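Side-chain contacts in peroxisomal fatty acid beta-oxidation multifunctional protein MFP2 (Arabidopsis thaliana, PDB 2WTB), which hydrates long-chain enoyl-CoA esters and oxidises the resulting 3-hydroxyacyl-CoA with NAD in peroxisomal fatty acid beta-oxidation during seed germination: residues Ala19-Ile24 and Ser41-Ala46; Val35-Lys40 and Ala86-Ile91; Glu45-Ser48 and Ala54-Ile57; Ile93-Leu98 and Gly262-Leu267. All blocks are in the same frame, centred on the assembly; numbering follows the deposited sequence.

Interaction 1 of 4, residues Ala19-Ile24 and Ser41-Ala46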
loop_
_atom_site.group_PDB
_atom_site.type_symbol
_atom_site.label_atom_id
_atom_site.label_comp_id
_atom_site.label_asym_id
_atom_site.label_seq_id
_atom_site.Cartn_x
_atom_site.Cartn_y
_atom_site.Cartn_z
ATOM N N ALA A 19 -7.213 35.113 19.803
ATOM C CA ALA A 19 -6.894 35.084 18.383
ATOM C C ALA A 19 -7.063 33.675 17.820
ATOM O O ALA A 19 -6.388 32.739 18.250
ATOM C CB ALA A 19 -5.475 35.592 18.147
ATOM N N VAL A 20 -7.970 33.532 16.857
ATOM C CA VAL A 20 -8.217 32.251 16.206
ATOM C C VAL A 20 -7.505 32.187 14.860
ATOM O O VAL A 20 -7.757 33.009 13.980
ATOM C CB VAL A 20 -9.718 32.023 15.969
ATOM C CG1 VAL A 20 -9.958 30.647 15.365
ATOM C CG2 VAL A 20 -10.492 32.191 17.266
ATOM N N ILE A 21 -6.622 31.207 14.704
ATOM C CA ILE A 21 -5.871 31.032 13.468
ATOM C C ILE A 21 -6.358 29.801 12.716
ATOM O O ILE A 21 -6.291 28.684 13.233
ATOM C CB ILE A 21 -4.368 30.869 13.750
ATOM C CG1 ILE A 21 -3.850 32.042 14.579
ATOM C CG2 ILE A 21 -3.584 30.735 12.452
ATOM C CD1 ILE A 21 -2.381 31.947 14.889
ATOM N N THR A 22 -6.845 30.006 11.493
ATOM C CA THR A 22 -7.347 28.905 10.676
ATOM C C THR A 22 -6.328 28.474 9.628
ATOM O O THR A 22 -5.866 29.286 8.827
ATOM C CB THR A 22 -8.668 29.267 9.962
ATOM O OG1 THR A 22 -9.616 29.769 10.912
ATOM C CG2 THR A 22 -9.252 28.043 9.265
ATOM N N LEU A 23 -5.981 27.192 9.639
ATOM C CA LEU A 23 -5.067 26.641 8.650
ATOM C C LEU A 23 -5.820 26.351 7.360
ATOM O O LEU A 23 -6.775 25.573 7.346
ATOM C CB LEU A 23 -4.407 25.366 9.178
ATOM C CG LEU A 23 -3.743 25.447 10.558
ATOM C CD1 LEU A 23 -3.240 24.077 10.986
ATOM C CD2 LEU A 23 -2.613 26.466 10.572
ATOM N N ILE A 24 -5.388 26.982 6.274
ATOM C CA ILE A 24 -6.098 26.877 5.007
ATOM C C ILE A 24 -5.189 26.417 3.871
ATOM O O ILE A 24 -4.488 27.222 3.259
ATOM C CB ILE A 24 -6.743 28.222 4.623
ATOM C CG1 ILE A 24 -7.565 28.766 5.790
ATOM C CG2 ILE A 24 -7.605 28.066 3.385
ATOM C CD1 ILE A 24 -8.221 30.091 5.498
ATOM N N SER A 41 4.223 34.633 11.462
ATOM C CA SER A 41 3.817 36.034 11.458
ATOM C C SER A 41 2.618 36.241 12.372
ATOM O O SER A 41 2.587 37.182 13.166
ATOM C CB SER A 41 3.486 36.497 10.039
ATOM O OG SER A 41 4.631 36.439 9.206
ATOM N N ASN A 42 1.632 35.357 12.251
ATOM C CA ASN A 42 0.463 35.395 13.119
ATOM C C ASN A 42 0.876 35.551 14.572
ATOM O O ASN A 42 0.402 36.449 15.273
ATOM C CB ASN A 42 -0.366 34.118 12.961
ATOM C CG ASN A 42 -1.173 34.097 11.682
ATOM O OD1 ASN A 42 -1.522 35.143 11.134
ATOM N ND2 ASN A 42 -1.484 32.898 11.201
ATOM N N TYR A 43 1.773 34.675 15.017
ATOM C CA TYR A 43 2.190 34.647 16.413
ATOM C C TYR A 43 2.963 35.894 16.827
ATOM O O TYR A 43 2.737 36.444 17.905
ATOM C CB TYR A 43 2.984 33.372 16.723
ATOM C CG TYR A 43 2.107 32.242 17.216
ATOM C CD1 TYR A 43 1.852 32.077 18.573
ATOM C CD2 TYR A 43 1.514 31.355 16.328
ATOM C CE1 TYR A 43 1.042 31.056 19.033
ATOM C CE2 TYR A 43 0.702 30.328 16.780
ATOM C CZ TYR A 43 0.470 30.185 18.134
ATOM O OH TYR A 43 -0.337 29.168 18.591
ATOM N N GLU A 44 3.866 36.343 15.966
ATOM C CA GLU A 44 4.658 37.527 16.265
ATOM C C GLU A 44 3.750 38.732 16.465
ATOM O O GLU A 44 4.060 39.631 17.245
ATOM C CB GLU A 44 5.679 37.789 15.158
ATOM C CG GLU A 44 6.718 36.690 15.033
ATOM C CD GLU A 44 7.722 36.958 13.934
ATOM O OE1 GLU A 44 7.560 37.964 13.211
ATOM O OE2 GLU A 44 8.673 36.159 13.794
ATOM N N GLU A 45 2.620 38.738 15.766
ATOM C CA GLU A 45 1.637 39.803 15.913
ATOM C C GLU A 45 0.817 39.624 17.185
ATOM O O GLU A 45 0.650 40.562 17.965
ATOM C CB GLU A 45 0.709 39.855 14.696
ATOM C CG GLU A 45 -0.519 40.734 14.897
ATOM C CD GLU A 45 -1.394 40.817 13.660
ATOM O OE1 GLU A 45 -0.990 40.285 12.604
ATOM O OE2 GLU A 45 -2.487 41.419 13.744
ATOM N N ALA A 46 0.308 38.413 17.390
ATOM C CA ALA A 46 -0.549 38.123 18.536
ATOM C C ALA A 46 0.164 38.383 19.858
ATOM O O ALA A 46 -0.451 38.817 20.832
ATOM C CB ALA A 46 -1.052 36.688 18.474
#
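Both branches of I21 lie against N42, and CD1 also reaches the Y43 ring. The methyl CG2 of I21, anti to the backbone N, lies against the amide of N42, 3.3 Å from ND2 of N42. The longer branch runs the other way: CG1 is anti to the carbonyl carbon (chi1 -55°) and chi2 is fully extended at -180°, which carries CD1 of I21 out to the helix, 3.5 Å from CB of N42. The two side chains run alongside each other, pointing opposite ways, with the isoleucine methyls spread from CB of N42 to its amide nitrogen. Strand 18-24 and helix 33-46 are the first two elements of a beta-alpha-beta unit in the enoyl-CoA hydratase/isomerase region, completed by strand 54-59, and this contact lays the helix on the sheet. Isoleucine suits the buried strand position as apolar bulk with two methyls set at different places along the helix surface. N42 suits the boundary: its CB serves as part of the apolar floor, while ND2 is hydrogen-bonded to OG1 of T9 on the neighbouring strand 8-13, which gives that nitrogen a polar partner beside the methyl. CE2 of Y43 stands 4.0 Å from CD1 of I21, which approaches the ring obliquely. Tyrosine suits its place because the ring packs in the buried layer on I55 and I57 while its hydroxyl is hydrogen-bonded to OG of S105.

Interaction 2 of 4, residues Val35-Lys40 and Ala86-Ile91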
loop_
_atom_site.group_PDB
_atom_site.type_symbol
_atom_site.label_atom_id
_atom_site.label_comp_id
_atom_site.label_asym_id
_atom_site.label_seq_id
_atom_site.Cartn_x
_atom_site.Cartn_y
_atom_site.Cartn_z
ATOM N N VAL A 35 2.215 28.052 4.848
ATOM C CA VAL A 35 1.357 28.033 6.021
ATOM C C VAL A 35 2.168 28.343 7.273
ATOM O O VAL A 35 1.773 29.171 8.095
ATOM C CB VAL A 35 0.658 26.665 6.179
ATOM C CG1 VAL A 35 -0.044 26.568 7.528
ATOM C CG2 VAL A 35 -0.321 26.436 5.034
ATOM N N LEU A 36 3.316 27.685 7.401
ATOM C CA LEU A 36 4.152 27.823 8.590
ATOM C C LEU A 36 4.668 29.244 8.801
ATOM O O LEU A 36 4.724 29.725 9.932
ATOM C CB LEU A 36 5.321 26.836 8.543
ATOM C CG LEU A 36 4.957 25.377 8.822
ATOM C CD1 LEU A 36 6.093 24.447 8.430
ATOM C CD2 LEU A 36 4.582 25.196 10.285
ATOM N N TYR A 37 5.042 29.915 7.716
ATOM C CA TYR A 37 5.569 31.273 7.815
ATOM C C TYR A 37 4.459 32.290 8.061
ATOM O O TYR A 37 4.680 33.320 8.699
ATOM C CB TYR A 37 6.386 31.644 6.574
ATOM C CG TYR A 37 7.603 30.769 6.378
ATOM C CD1 TYR A 37 8.411 30.425 7.455
ATOM C CD2 TYR A 37 7.949 30.291 5.121
ATOM C CE1 TYR A 37 9.524 29.624 7.286
ATOM C CE2 TYR A 37 9.062 29.490 4.942
ATOM C CZ TYR A 37 9.846 29.160 6.029
ATOM O OH TYR A 37 10.955 28.364 5.860
ATOM N N ASN A 38 3.268 32.000 7.552
ATOM C CA ASN A 38 2.104 32.812 7.869
ATOM C C ASN A 38 1.756 32.647 9.340
ATOM O O ASN A 38 1.325 33.591 10.002
ATOM C CB ASN A 38 0.910 32.416 6.999
ATOM C CG ASN A 38 1.075 32.838 5.555
ATOM O OD1 ASN A 38 2.085 33.432 5.181
ATOM N ND2 ASN A 38 0.078 32.532 4.733
ATOM N N LEU A 39 1.951 31.433 9.842
ATOM C CA LEU A 39 1.701 31.121 11.241
ATOM C C LEU A 39 2.684 31.880 12.126
ATOM O O LEU A 39 2.298 32.496 13.121
ATOM C CB LEU A 39 1.836 29.616 11.469
ATOM C CG LEU A 39 1.425 29.075 12.835
ATOM C CD1 LEU A 39 -0.028 29.409 13.120
ATOM C CD2 LEU A 39 1.649 27.577 12.890
ATOM N N LYS A 40 3.958 31.829 11.749
ATOM C CA LYS A 40 5.006 32.559 12.448
ATOM C C LYS A 40 4.636 34.032 12.574
ATOM O O LYS A 40 4.719 34.610 13.656
ATOM C CB LYS A 40 6.341 32.406 11.713
ATOM C CG LYS A 40 7.484 33.231 12.290
ATOM C CD LYS A 40 8.776 32.971 11.525
ATOM C CE LYS A 40 9.951 33.750 12.102
ATOM N NZ LYS A 40 9.987 35.162 11.630
ATOM N N ALA A 86 18.436 23.086 10.536
ATOM C CA ALA A 86 17.833 21.767 10.405
ATOM C C ALA A 86 16.525 21.696 11.183
ATOM O O ALA A 86 15.595 20.992 10.793
ATOM C CB ALA A 86 18.796 20.693 10.882
ATOM N N GLY A 87 16.461 22.435 12.286
ATOM C CA GLY A 87 15.280 22.445 13.128
ATOM C C GLY A 87 14.758 23.845 13.385
ATOM O O GLY A 87 14.265 24.144 14.472
ATOM N N TYR A 88 14.868 24.706 12.380
ATOM C CA TYR A 88 14.383 26.075 12.499
ATOM C C TYR A 88 12.914 26.099 12.898
ATOM O O TYR A 88 12.518 26.840 13.796
ATOM C CB TYR A 88 14.581 26.836 11.188
ATOM C CG TYR A 88 13.981 28.224 11.195
ATOM C CD1 TYR A 88 14.464 29.206 12.048
ATOM C CD2 TYR A 88 12.932 28.552 10.345
ATOM C CE1 TYR A 88 13.921 30.476 12.058
ATOM C CE2 TYR A 88 12.383 29.820 10.347
ATOM C CZ TYR A 88 12.881 30.777 11.206
ATOM O OH TYR A 88 12.338 32.042 11.211
ATOM N N ILE A 89 12.111 25.281 12.228
ATOM C CA ILE A 89 10.687 25.211 12.523
ATOM C C ILE A 89 10.439 24.494 13.843
ATOM O O ILE A 89 9.851 25.055 14.768
ATOM C CB ILE A 89 9.917 24.487 11.409
ATOM C CG1 ILE A 89 10.097 25.221 10.081
ATOM C CG2 ILE A 89 8.443 24.384 11.765
ATOM C CD1 ILE A 89 9.558 24.465 8.891
ATOM N N SER A 90 10.895 23.250 13.920
ATOM C CA SER A 90 10.716 22.431 15.111
ATOM C C SER A 90 11.065 23.195 16.383
ATOM O O SER A 90 10.306 23.193 17.354
ATOM C CB SER A 90 11.576 21.169 15.014
ATOM O OG SER A 90 11.466 20.385 16.188
ATOM N N ILE A 91 12.213 23.863 16.361
ATOM C CA ILE A 91 12.754 24.491 17.558
ATOM C C ILE A 91 12.411 25.975 17.679
ATOM O O ILE A 91 11.786 26.395 18.652
ATOM C CB ILE A 91 14.279 24.309 17.624
ATOM C CG1 ILE A 91 14.629 22.820 17.569
ATOM C CG2 ILE A 91 14.843 24.950 18.881
ATOM C CD1 ILE A 91 16.107 22.550 17.455
#
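L36 and I89 meet methyl to methyl between helix 33-46 and the first turn of helix 88-99, two helices of the crotonase-type hydratase/isomerase region. The leucine lies square across the isoleucine, with CD1 of L36 3.5 Å from CD1 of I89 and 4.1 Å from its CG2. Both leave the backbone with the first branch anti to the carbonyl carbon, and the nearly extended chi2 of I89 (171°) pushes its CD1 outward to the leucine. Branched aliphatic residues fit this buried part, where methyl meets methyl; I89 also touches F148, and its side chain lies about 8 Å from that of E119, a predicted active-site residue.

Toward the more open part of the contact the partners become larger and amphipathic. Y37 and Y88 approach edge to edge: CE1 of Y37 lies near the plane of the Y88 ring, CE2 of Y88 lies near that of Y37, and 4.2 Å separates the two atoms. The rings thus meet rim to rim without stacking. K40 passes roughly perpendicular to Y88, its methylene chain extended as far as CE. The bend at chi4 (-81°) then turns NZ aside, and the ammonium forms a salt bridge with E44 on its own helix. Lysine suits the place because its long aliphatic arm can pack here while its charge is met elsewhere: CE of K40 lies 3.1 Å from OH of Y88, whereas NZ is 3.9 Å from that oxygen.

Interaction 3 of 4, residues Glu45-Ser48 and Ala54-Ile57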
loop_
_atom_site.group_PDB
_atom_site.type_symbol
_atom_site.label_atom_id
_atom_site.label_comp_id
_atom_site.label_asym_id
_atom_site.label_seq_id
_atom_site.Cartn_x
_atom_site.Cartn_y
_atom_site.Cartn_z
ATOM N N GLU A 45 2.620 38.738 15.766
ATOM C CA GLU A 45 1.637 39.803 15.913
ATOM C C GLU A 45 0.817 39.624 17.185
ATOM O O GLU A 45 0.650 40.562 17.965
ATOM C CB GLU A 45 0.709 39.855 14.696
ATOM C CG GLU A 45 -0.519 40.734 14.897
ATOM C CD GLU A 45 -1.394 40.817 13.660
ATOM O OE1 GLU A 45 -0.990 40.285 12.604
ATOM O OE2 GLU A 45 -2.487 41.419 13.744
ATOM N N ALA A 46 0.308 38.413 17.390
ATOM C CA ALA A 46 -0.549 38.123 18.536
ATOM C C ALA A 46 0.164 38.383 19.858
ATOM O O ALA A 46 -0.451 38.817 20.832
ATOM C CB ALA A 46 -1.052 36.688 18.474
ATOM N N LEU A 47 1.465 38.119 19.889
ATOM C CA LEU A 47 2.237 38.277 21.116
ATOM C C LEU A 47 2.698 39.721 21.301
ATOM O O LEU A 47 3.374 40.047 22.276
ATOM C CB LEU A 47 3.428 37.315 21.127
ATOM C CG LEU A 47 3.068 35.835 20.968
ATOM C CD1 LEU A 47 4.302 34.988 20.685
ATOM C CD2 LEU A 47 2.326 35.323 22.196
ATOM N N SER A 48 2.321 40.582 20.361
ATOM C CA SER A 48 2.666 41.998 20.437
ATOM C C SER A 48 1.421 42.857 20.621
ATOM O O SER A 48 1.501 43.989 21.098
ATOM C CB SER A 48 3.420 42.436 19.182
ATOM O OG SER A 48 4.613 41.689 19.024
ATOM N N ALA A 54 -4.766 35.279 24.290
ATOM C CA ALA A 54 -4.346 33.913 24.009
ATOM C C ALA A 54 -4.553 33.593 22.533
ATOM O O ALA A 54 -5.004 34.441 21.764
ATOM C CB ALA A 54 -5.112 32.933 24.883
ATOM N N ILE A 55 -4.220 32.369 22.141
ATOM C CA ILE A 55 -4.338 31.957 20.750
ATOM C C ILE A 55 -5.041 30.611 20.639
ATOM O O ILE A 55 -4.879 29.740 21.490
ATOM C CB ILE A 55 -2.955 31.856 20.064
ATOM C CG1 ILE A 55 -2.322 33.240 19.907
ATOM C CG2 ILE A 55 -3.069 31.174 18.712
ATOM C CD1 ILE A 55 -1.517 33.689 21.105
ATOM N N VAL A 56 -5.835 30.452 19.587
ATOM C CA VAL A 56 -6.445 29.171 19.279
ATOM C C VAL A 56 -6.114 28.819 17.836
ATOM O O VAL A 56 -6.091 29.692 16.971
ATOM C CB VAL A 56 -7.971 29.206 19.487
ATOM C CG1 VAL A 56 -8.621 27.950 18.925
ATOM C CG2 VAL A 56 -8.295 29.368 20.966
ATOM N N ILE A 57 -5.830 27.547 17.581
ATOM C CA ILE A 57 -5.504 27.105 16.233
ATOM C C ILE A 57 -6.485 26.040 15.762
ATOM O O ILE A 57 -6.800 25.100 16.492
ATOM C CB ILE A 57 -4.078 26.532 16.143
ATOM C CG1 ILE A 57 -3.053 27.518 16.713
ATOM C CG2 ILE A 57 -3.747 26.169 14.696
ATOM C CD1 ILE A 57 -1.607 27.027 16.618
#
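With CG1 anti to the carbonyl carbon (chi1 -68°) and chi2 turned to 87°, I55 folds its longer branch so that both CG1 and CD1 lie against A46. The methyl of A46 has no torsion to adjust; it points from the last turn of helix 33-46 toward the strand. This is the second joint of a beta-alpha-beta crossover, where the chain leaves the helix and, after a short loop, enters strand 54-59 parallel to strand 18-24. CB of A46 sits 3.9 Å from CG1 of I55 and 4.0 Å from its CD1, resting on the bent branch rather than on a single methyl. Alanine suits the helix position because its short side chain lets the helix end lie close to the sheet, with the CA atoms of A46 and I55 only 7.6 Å apart. I55, on a buried strand, supplies the bulk that alanine lacks, and it also packs on I21 and Y43. L47 starts off to one side of the strand and forms a looser outer margin, also touching A101 and K103. Of its two methyls, CD1, set by chi2 of 168°, lies farther off; it is CD2 of L47 that turns back to CD1 of I55, at 4.3 Å.

Interaction 4 of 4, residues Ile93-Leu98 and Gly262-Leu267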
loop_
_atom_site.group_PDB
_atom_site.type_symbol
_atom_site.label_atom_id
_atom_site.label_comp_id
_atom_site.label_asym_id
_atom_site.label_seq_id
_atom_site.Cartn_x
_atom_site.Cartn_y
_atom_site.Cartn_z
ATOM N N ILE A 93 10.407 28.014 15.795
ATOM C CA ILE A 93 9.016 28.404 15.582
ATOM C C ILE A 93 8.057 27.698 16.534
ATOM O O ILE A 93 7.330 28.343 17.288
ATOM C CB ILE A 93 8.565 28.136 14.133
ATOM C CG1 ILE A 93 9.473 28.874 13.150
ATOM C CG2 ILE A 93 7.115 28.558 13.940
ATOM C CD1 ILE A 93 9.643 30.339 13.469
ATOM N N ILE A 94 8.057 26.373 16.492
ATOM C CA ILE A 94 7.111 25.588 17.275
ATOM C C ILE A 94 7.420 25.586 18.772
ATOM O O ILE A 94 6.530 25.798 19.598
ATOM C CB ILE A 94 7.034 24.138 16.760
ATOM C CG1 ILE A 94 6.285 24.090 15.426
ATOM C CG2 ILE A 94 6.351 23.247 17.774
ATOM C CD1 ILE A 94 6.047 22.688 14.916
ATOM N N THR A 95 8.682 25.354 19.119
ATOM C CA THR A 95 9.074 25.192 20.518
ATOM C C THR A 95 9.275 26.515 21.251
ATOM O O THR A 95 8.733 26.720 22.338
ATOM C CB THR A 95 10.352 24.347 20.640
ATOM O OG1 THR A 95 10.104 23.035 20.121
ATOM C CG2 THR A 95 10.787 24.237 22.093
ATOM N N ASP A 96 10.054 27.408 20.656
ATOM C CA ASP A 96 10.394 28.671 21.299
ATOM C C ASP A 96 9.313 29.733 21.116
ATOM O O ASP A 96 8.791 30.269 22.092
ATOM C CB ASP A 96 11.738 29.187 20.781
ATOM C CG ASP A 96 12.904 28.329 21.237
ATOM O OD1 ASP A 96 12.722 27.540 22.191
ATOM O OD2 ASP A 96 13.999 28.445 20.646
ATOM N N LEU A 97 8.982 30.031 19.865
ATOM C CA LEU A 97 8.010 31.074 19.563
ATOM C C LEU A 97 6.626 30.731 20.101
ATOM O O LEU A 97 6.004 31.532 20.799
ATOM C CB LEU A 97 7.936 31.317 18.054
ATOM C CG LEU A 97 6.918 32.355 17.572
ATOM C CD1 LEU A 97 7.199 33.715 18.191
ATOM C CD2 LEU A 97 6.926 32.448 16.055
ATOM N N LEU A 98 6.153 29.531 19.781
ATOM C CA LEU A 98 4.785 29.139 20.096
ATOM C C LEU A 98 4.631 28.583 21.510
ATOM O O LEU A 98 3.947 29.171 22.345
ATOM C CB LEU A 98 4.271 28.131 19.060
ATOM C CG LEU A 98 2.780 27.774 19.081
ATOM C CD1 LEU A 98 2.323 27.270 17.716
ATOM C CD2 LEU A 98 2.464 26.753 20.165
ATOM N N GLY A 262 17.731 15.039 27.894
ATOM C CA GLY A 262 16.738 16.086 28.029
ATOM C C GLY A 262 16.058 16.421 26.716
ATOM O O GLY A 262 16.471 15.942 25.658
ATOM N N PRO A 263 15.008 17.254 26.782
ATOM C CA PRO A 263 14.165 17.630 25.639
ATOM C C PRO A 263 14.914 18.405 24.562
ATOM O O PRO A 263 14.883 18.011 23.397
ATOM C CB PRO A 263 13.098 18.529 26.272
ATOM C CG PRO A 263 13.116 18.197 27.724
ATOM C CD PRO A 263 14.537 17.864 28.035
ATOM N N ARG A 264 15.571 19.497 24.943
ATOM C CA ARG A 264 16.227 20.359 23.965
ATOM C C ARG A 264 17.308 19.629 23.174
ATOM O O ARG A 264 17.518 19.912 21.993
ATOM C CB ARG A 264 16.803 21.609 24.630
ATOM C CG ARG A 264 17.289 22.641 23.631
ATOM C CD ARG A 264 17.260 24.042 24.209
ATOM N NE ARG A 264 17.296 25.049 23.153
ATOM C CZ ARG A 264 16.218 25.508 22.527
ATOM N NH1 ARG A 264 15.017 25.053 22.855
ATOM N NH2 ARG A 264 16.342 26.423 21.575
ATOM N N ALA A 265 17.992 18.694 23.824
ATOM C CA ALA A 265 18.959 17.851 23.135
ATOM C C ALA A 265 18.223 16.933 22.168
ATOM O O ALA A 265 18.665 16.715 21.040
ATOM C CB ALA A 265 19.769 17.034 24.134
ATOM N N GLY A 266 17.090 16.405 22.618
ATOM C CA GLY A 266 16.285 15.519 21.801
ATOM C C GLY A 266 15.845 16.163 20.502
ATOM O O GLY A 266 15.881 15.534 19.447
ATOM N N LEU A 267 15.430 17.424 20.579
ATOM C CA LEU A 267 14.972 18.147 19.398
ATOM C C LEU A 267 16.060 18.210 18.333
ATOM O O LEU A 267 15.871 17.743 17.211
ATOM C CB LEU A 267 14.510 19.559 19.769
ATOM C CG LEU A 267 13.218 19.650 20.586
ATOM C CD1 LEU A 267 12.861 21.098 20.882
ATOM C CD2 LEU A 267 12.079 18.958 19.860
#
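T95 and L267 form the buried, close part of this contact, reaching toward each other tip to tip. CD1 of L267 lies 3.5 Å from OG1 of T95 and 4.0 Å from its CG2, covering the threonine's branched end. Leucine, apolar and branched, fits this buried end, and threonine suits it too: CG2 offers apolar surface, while OG1 has polar partners in the backbone oxygen of S90, five residues back, and NH2 of R153. Helix 88-99 of the crotonase-type region here faces helix 263-277; the short segments run at 140°, with axes 12.5 Å apart. Toward solvent the contact is looser and charged. R264, exposed and extended from CG to NE, comes in roughly perpendicular to D96 and turns its guanidinium edge to the carboxylate, the planes 21° apart. In this salt bridge NH2 of R264 donates to the syn lone pair of OD2 of D96 at 3.2 Å, the oxygen 19° out of the guanidinium plane, while the bond from NH1 of R264 to OD1 of D96 is weak at 3.4 Å. An alanine in place of D96 would probably leave R264 without its carboxylate mate, free to swing toward solvent. I91 packs against both charged residues.

All four contacts lie on the same side of the chain's centre, and helix 33-46 takes part in three. Interactions 1 and 3, centres 6 Å apart, fix its C-terminal half to the parallel strands 18-24 and 54-59, themselves joined by backbone hydrogen bonds. Interaction 2, its centre 13 Å from that of interaction 1, uses the preceding turns to meet helix 88-99. That helix continues into interaction 4, whose centre is 12 Å from that of interaction 2, and meets helix 263-277. Along the sequence the segments of interactions 1 and 2 alternate, interaction 3 starts where interaction 1 ends, and interaction 4 opens after the others close, tying a distant helix to the hydratase/isomerase core.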